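Local coordinates for protein 2-hydroxyhepta-2,4-diene-1,7-dioate isomerase (Mycobacterium abscessus, PDB 3RR6) that is of unproven function but may act as a metal-binding isomerase or acetylpyruvate hydrolase of the fumarylacetoacetate hydrolase fold, at residues I189-N194 with D244-T249; G71-A76 with S204-D209. One frame throughout, in Å; residues are numbered along the deposited sequence.

How the contacts relate
Followed from the N terminus, the chain first reaches residues 71-76, in the loop between strands 67-70 and 91-94. Contact 2 closes a long excursion from there, joining this loop to residues 204-209, which lead from strand 196-202 into helix 210-220. Residues 189-194 fall inside that excursion, and their partner, 244-249, follows after it, so the two contacts cross. Contact 1 closes a loop of 49 residues that contains helix 210-220, pairing neighbouring antiparallel strands of a mixed five-stranded sheet, whereas contact 2 ties together two loops. Their centres lie about 20 Å apart, yet they touch where I189 CG2 packs 3.8 Å from Y74 OH. All four segments belong to the fumarylacetoacetate hydrolase family region.

Contact 1. Residues I189-N194 with D244-T249; sequences IRTEVN and DTVSVT. With PEG (di(hydroxyethyl)ether), chain F.
R190 and T249 form a hydrogen-bonded pair between strands 188-193 and 245-250, antiparallel neighbours in a five-stranded mixed sheet; T249 N gives to R190 O at 2.8 Å and R190 N to T249 O. E192 and S247 form the same pair of N-H...O hydrogen bonds, while T191 with V248 and V193 with V246 are non-hydrogen-bonded pairs. Past V193, N194 N still gives to T245 O, but its side-chain OD1, not a carbonyl, takes T245 N at 2.9 Å. PEG O1, probably from the crystallisation liquor, also gives to OD1. N194 ND2 meets D244 OD1 from above the carboxylate, the planes 74° apart; V241 N holds D244 OD2. On the opposite strand edge of the ladder, T249 CB lies over one face of the R190 guanidinium. R190's extended chain brings NE to E192 OE2 at 2.8 Å, a salt bridge within 189-194, in the guanidinium plane but 34° out of the carboxylate plane, on its anti side. A water joins E192 OE1 to S247 OG. These groups share one face; the other is buried and mostly apolar, V193 CG2 meeting V246 CG2 at 4.1 Å and T191 OG1 hydrogen-bonded to Q199 OE1, consistent with its facing the protein interior.

Contact 2. Residues G71-A76 with S204-D209; sequences GKNYAA and SLLLHD. With EDO (1,2-ethanediol), chain O; EDO (1,2-ethanediol), chain M.
Two loops of the fumarylacetoacetate hydrolase family region meet here in a single backbone bridge, reinforced by the side-chain amide of N73, which pairs with the backbone N and O of H208 as a peptide group does in an antiparallel pair. With its CG anti to the backbone N (chi1 -159°), the amide reaches H208 through both ends: OD1 accepts H208 N at 2.9 Å, and ND2 gives to H208 O at 3.0 Å, in the carbonyl plane and on a lone pair. T231 O is a second acceptor for ND2, so the amide's rotation is fixed by three hydrogen bonds. OD1 also lies at the edge of the H208 imidazole, 3.3 Å from CD2, the amide and ring planes only 18° apart; the NE2 of that ring is hydrogen-bonded to E87 O.

The bridge runs between Y74 and L206, with L207 N on N73 O and A75 N on L205 O, each 2.8 Å. It joins the loop after strand 67-70 to the lead-in of helix 210-220, whose N-cap is D209.

Apolar groups pack around the bridge. L206 CD2 sits over one face of the Y74 ring, a CH-pi contact 3.9 Å from the centroid and offset toward the rim, and also touches N73 ND2. L207 CD2 meets A75 CB at 3.8 Å. At the ring's edge an ethanediol, probably from the crystallisation liquor, accepts Y74 N on its O1.

Contact 1. Residues I189-N194 with D244-T249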
# COMPACT_ATOMS: atom_id res chain seq x y z
N ILE A 189 10.48 2.25 7.11
CA ILE A 189 10.07 1.63 5.86
C ILE A 189 11.34 1.29 5.08
O ILE A 189 12.25 2.11 4.99
CB ILE A 189 9.12 2.57 5.04
CG1 ILE A 189 8.77 1.94 3.69
CG2 ILE A 189 9.72 3.97 4.85
CD1 ILE A 189 7.60 2.62 3.01
N ARG A 190 11.41 0.07 4.55
CA ARG A 190 12.58 -0.30 3.76
C ARG A 190 12.23 -1.20 2.60
O ARG A 190 11.28 -2.00 2.68
CB ARG A 190 13.67 -0.91 4.65
CG ARG A 190 13.61 -2.37 4.85
CD ARG A 190 14.91 -2.90 5.47
NE ARG A 190 14.76 -4.32 5.73
CZ ARG A 190 14.16 -4.83 6.80
NH1 ARG A 190 13.66 -4.06 7.76
NH2 ARG A 190 14.07 -6.15 6.92
N THR A 191 12.96 -1.07 1.50
CA THR A 191 12.74 -1.89 0.31
C THR A 191 14.01 -2.65 0.00
O THR A 191 15.10 -2.05 0.01
CB THR A 191 12.40 -1.02 -0.90
OG1 THR A 191 11.23 -0.24 -0.61
CG2 THR A 191 12.14 -1.88 -2.15
N GLU A 192 13.87 -3.95 -0.24
CA GLU A 192 15.00 -4.81 -0.61
C GLU A 192 14.76 -5.46 -1.96
O GLU A 192 13.64 -5.85 -2.29
CB GLU A 192 15.24 -5.90 0.45
CG GLU A 192 15.60 -5.38 1.83
CD GLU A 192 15.86 -6.49 2.84
OE1 GLU A 192 15.84 -7.69 2.46
OE2 GLU A 192 16.11 -6.16 4.03
N VAL A 193 15.82 -5.58 -2.76
CA VAL A 193 15.79 -6.34 -4.00
C VAL A 193 16.86 -7.42 -3.86
O VAL A 193 18.04 -7.11 -3.68
CB VAL A 193 16.05 -5.46 -5.22
CG1 VAL A 193 16.15 -6.31 -6.50
CG2 VAL A 193 14.97 -4.40 -5.36
N ASN A 194 16.43 -8.68 -3.91
CA ASN A 194 17.34 -9.82 -3.73
C ASN A 194 18.19 -9.69 -2.46
O ASN A 194 19.37 -10.02 -2.45
CB ASN A 194 18.22 -9.99 -4.97
CG ASN A 194 17.42 -10.09 -6.24
OD1 ASN A 194 16.31 -10.63 -6.23
ND2 ASN A 194 17.97 -9.57 -7.33
N ASP A 244 14.09 -11.06 -10.25
CA ASP A 244 14.27 -10.40 -8.95
C ASP A 244 13.16 -10.79 -7.98
O ASP A 244 12.09 -11.24 -8.40
CB ASP A 244 14.22 -8.87 -9.08
CG ASP A 244 15.48 -8.26 -9.67
OD1 ASP A 244 16.51 -8.96 -9.83
OD2 ASP A 244 15.43 -7.05 -9.98
N THR A 245 13.43 -10.62 -6.69
CA THR A 245 12.38 -10.57 -5.66
C THR A 245 12.51 -9.22 -4.98
O THR A 245 13.60 -8.83 -4.59
CB THR A 245 12.51 -11.70 -4.63
OG1 THR A 245 12.26 -12.95 -5.28
CG2 THR A 245 11.50 -11.53 -3.50
N VAL A 246 11.39 -8.51 -4.87
CA VAL A 246 11.37 -7.20 -4.24
C VAL A 246 10.45 -7.26 -3.03
O VAL A 246 9.32 -7.76 -3.12
CB VAL A 246 10.97 -6.07 -5.22
CG1 VAL A 246 9.63 -6.35 -5.90
CG2 VAL A 246 10.96 -4.70 -4.53
N SER A 247 10.95 -6.78 -1.89
CA SER A 247 10.16 -6.76 -0.68
C SER A 247 10.17 -5.38 -0.05
O SER A 247 11.14 -4.63 -0.18
CB SER A 247 10.67 -7.79 0.32
OG SER A 247 11.91 -7.42 0.86
N VAL A 248 9.06 -5.05 0.59
CA VAL A 248 8.92 -3.80 1.31
C VAL A 248 8.51 -4.16 2.72
O VAL A 248 7.55 -4.89 2.92
CB VAL A 248 7.85 -2.88 0.66
CG1 VAL A 248 7.79 -1.54 1.37
CG2 VAL A 248 8.14 -2.67 -0.85
N THR A 249 9.25 -3.64 3.70
CA THR A 249 9.01 -3.95 5.10
C THR A 249 8.68 -2.65 5.83
O THR A 249 9.37 -1.64 5.69
CB THR A 249 10.23 -4.65 5.74
OG1 THR A 249 10.50 -5.88 5.03
CG2 THR A 249 10.01 -4.93 7.22
C1 PEG F . 14.87 -13.69 -6.91
O1 PEG F . 15.48 -13.49 -5.62
C2 PEG F . 13.74 -14.71 -6.93
O2 PEG F . 12.56 -14.18 -7.59
C3 PEG F . 12.02 -14.94 -8.68
C4 PEG F . 11.42 -13.94 -9.66
O4 PEG F . 10.86 -14.54 -10.82
O HOH W 1 13.74 -9.57 1.10

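Contact 2. Residues G71-A76 with S204-D209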
# COMPACT_ATOMS: atom_id res chain seq x y z
N GLY A 71 2.82 11.53 -5.12
CA GLY A 71 4.19 11.57 -5.66
C GLY A 71 5.17 11.78 -4.51
O GLY A 71 4.84 12.45 -3.56
N LYS A 72 6.36 11.19 -4.61
CA LYS A 72 7.47 11.54 -3.71
C LYS A 72 7.06 11.62 -2.22
O LYS A 72 6.79 10.59 -1.61
CB LYS A 72 8.14 12.81 -4.23
CG LYS A 72 8.66 12.66 -5.67
CD LYS A 72 9.30 13.93 -6.20
CE LYS A 72 9.73 13.76 -7.65
NZ LYS A 72 8.56 13.53 -8.53
N ASN A 73 7.05 12.82 -1.63
CA ASN A 73 6.49 13.08 -0.27
C ASN A 73 7.36 12.74 0.95
O ASN A 73 6.85 12.68 2.07
CB ASN A 73 5.09 12.44 -0.09
CG ASN A 73 4.29 13.08 1.04
OD1 ASN A 73 4.37 14.30 1.24
ND2 ASN A 73 3.52 12.27 1.77
N TYR A 74 8.66 12.53 0.73
CA TYR A 74 9.60 12.33 1.84
C TYR A 74 10.68 13.39 1.87
O TYR A 74 11.29 13.71 0.83
CB TYR A 74 10.28 10.96 1.73
CG TYR A 74 9.47 9.82 2.28
CD1 TYR A 74 8.43 9.26 1.55
CD2 TYR A 74 9.73 9.31 3.54
CE1 TYR A 74 7.69 8.21 2.07
CE2 TYR A 74 9.00 8.27 4.07
CZ TYR A 74 7.98 7.71 3.32
OH TYR A 74 7.24 6.68 3.83
N ALA A 75 10.95 13.91 3.06
CA ALA A 75 12.15 14.71 3.30
C ALA A 75 13.37 13.81 3.29
O ALA A 75 13.29 12.64 3.67
CB ALA A 75 12.04 15.43 4.64
N ALA A 76 14.51 14.36 2.87
CA ALA A 76 15.78 13.62 2.87
C ALA A 76 16.31 13.32 4.27
O ALA A 76 16.95 12.28 4.49
CB ALA A 76 16.82 14.39 2.07
N SER A 204 8.17 9.43 9.75
CA SER A 204 8.32 10.75 10.36
C SER A 204 8.91 11.78 9.40
O SER A 204 8.87 12.99 9.70
CB SER A 204 9.17 10.66 11.63
OG SER A 204 10.35 9.89 11.42
N LEU A 205 9.44 11.33 8.26
CA LEU A 205 9.90 12.22 7.21
C LEU A 205 8.86 12.49 6.11
O LEU A 205 9.17 13.11 5.10
CB LEU A 205 11.23 11.70 6.61
CG LEU A 205 12.36 11.58 7.64
CD1 LEU A 205 13.64 11.09 6.98
CD2 LEU A 205 12.60 12.91 8.35
N LEU A 206 7.61 12.04 6.29
CA LEU A 206 6.55 12.42 5.33
C LEU A 206 6.36 13.94 5.33
O LEU A 206 6.21 14.56 6.40
CB LEU A 206 5.23 11.74 5.68
CG LEU A 206 5.12 10.24 5.42
CD1 LEU A 206 3.82 9.69 6.00
CD2 LEU A 206 5.18 9.93 3.94
N LEU A 207 6.39 14.54 4.14
CA LEU A 207 6.24 16.00 4.03
C LEU A 207 4.80 16.41 4.35
O LEU A 207 4.56 17.35 5.12
CB LEU A 207 6.64 16.48 2.63
CG LEU A 207 8.14 16.30 2.32
CD1 LEU A 207 8.41 16.54 0.84
CD2 LEU A 207 8.98 17.22 3.18
N HIS A 208 3.86 15.70 3.74
CA HIS A 208 2.45 15.75 4.09
C HIS A 208 2.15 14.46 4.84
O HIS A 208 2.27 13.36 4.28
CB HIS A 208 1.59 15.87 2.84
CG HIS A 208 1.94 17.04 1.99
ND1 HIS A 208 1.50 18.32 2.26
CD2 HIS A 208 2.73 17.14 0.89
CE1 HIS A 208 1.99 19.14 1.35
NE2 HIS A 208 2.73 18.46 0.51
N ASP A 209 1.77 14.58 6.11
CA ASP A 209 1.52 13.40 6.93
C ASP A 209 0.17 12.77 6.57
O ASP A 209 -0.54 13.27 5.70
CB ASP A 209 1.67 13.71 8.43
CG ASP A 209 0.65 14.68 8.98
OD1 ASP A 209 -0.40 14.93 8.35
OD2 ASP A 209 0.90 15.22 10.09
C1 EDO O . 11.27 10.98 -1.83
O1 EDO O . 9.90 11.37 -1.72
C2 EDO O . 12.03 11.97 -2.68
O2 EDO O . 11.67 11.83 -4.05
C1 EDO M . 8.17 19.93 6.35
O1 EDO M . 8.79 20.69 5.30
C2 EDO M . 6.96 19.21 5.78
O2 EDO M . 5.94 19.04 6.77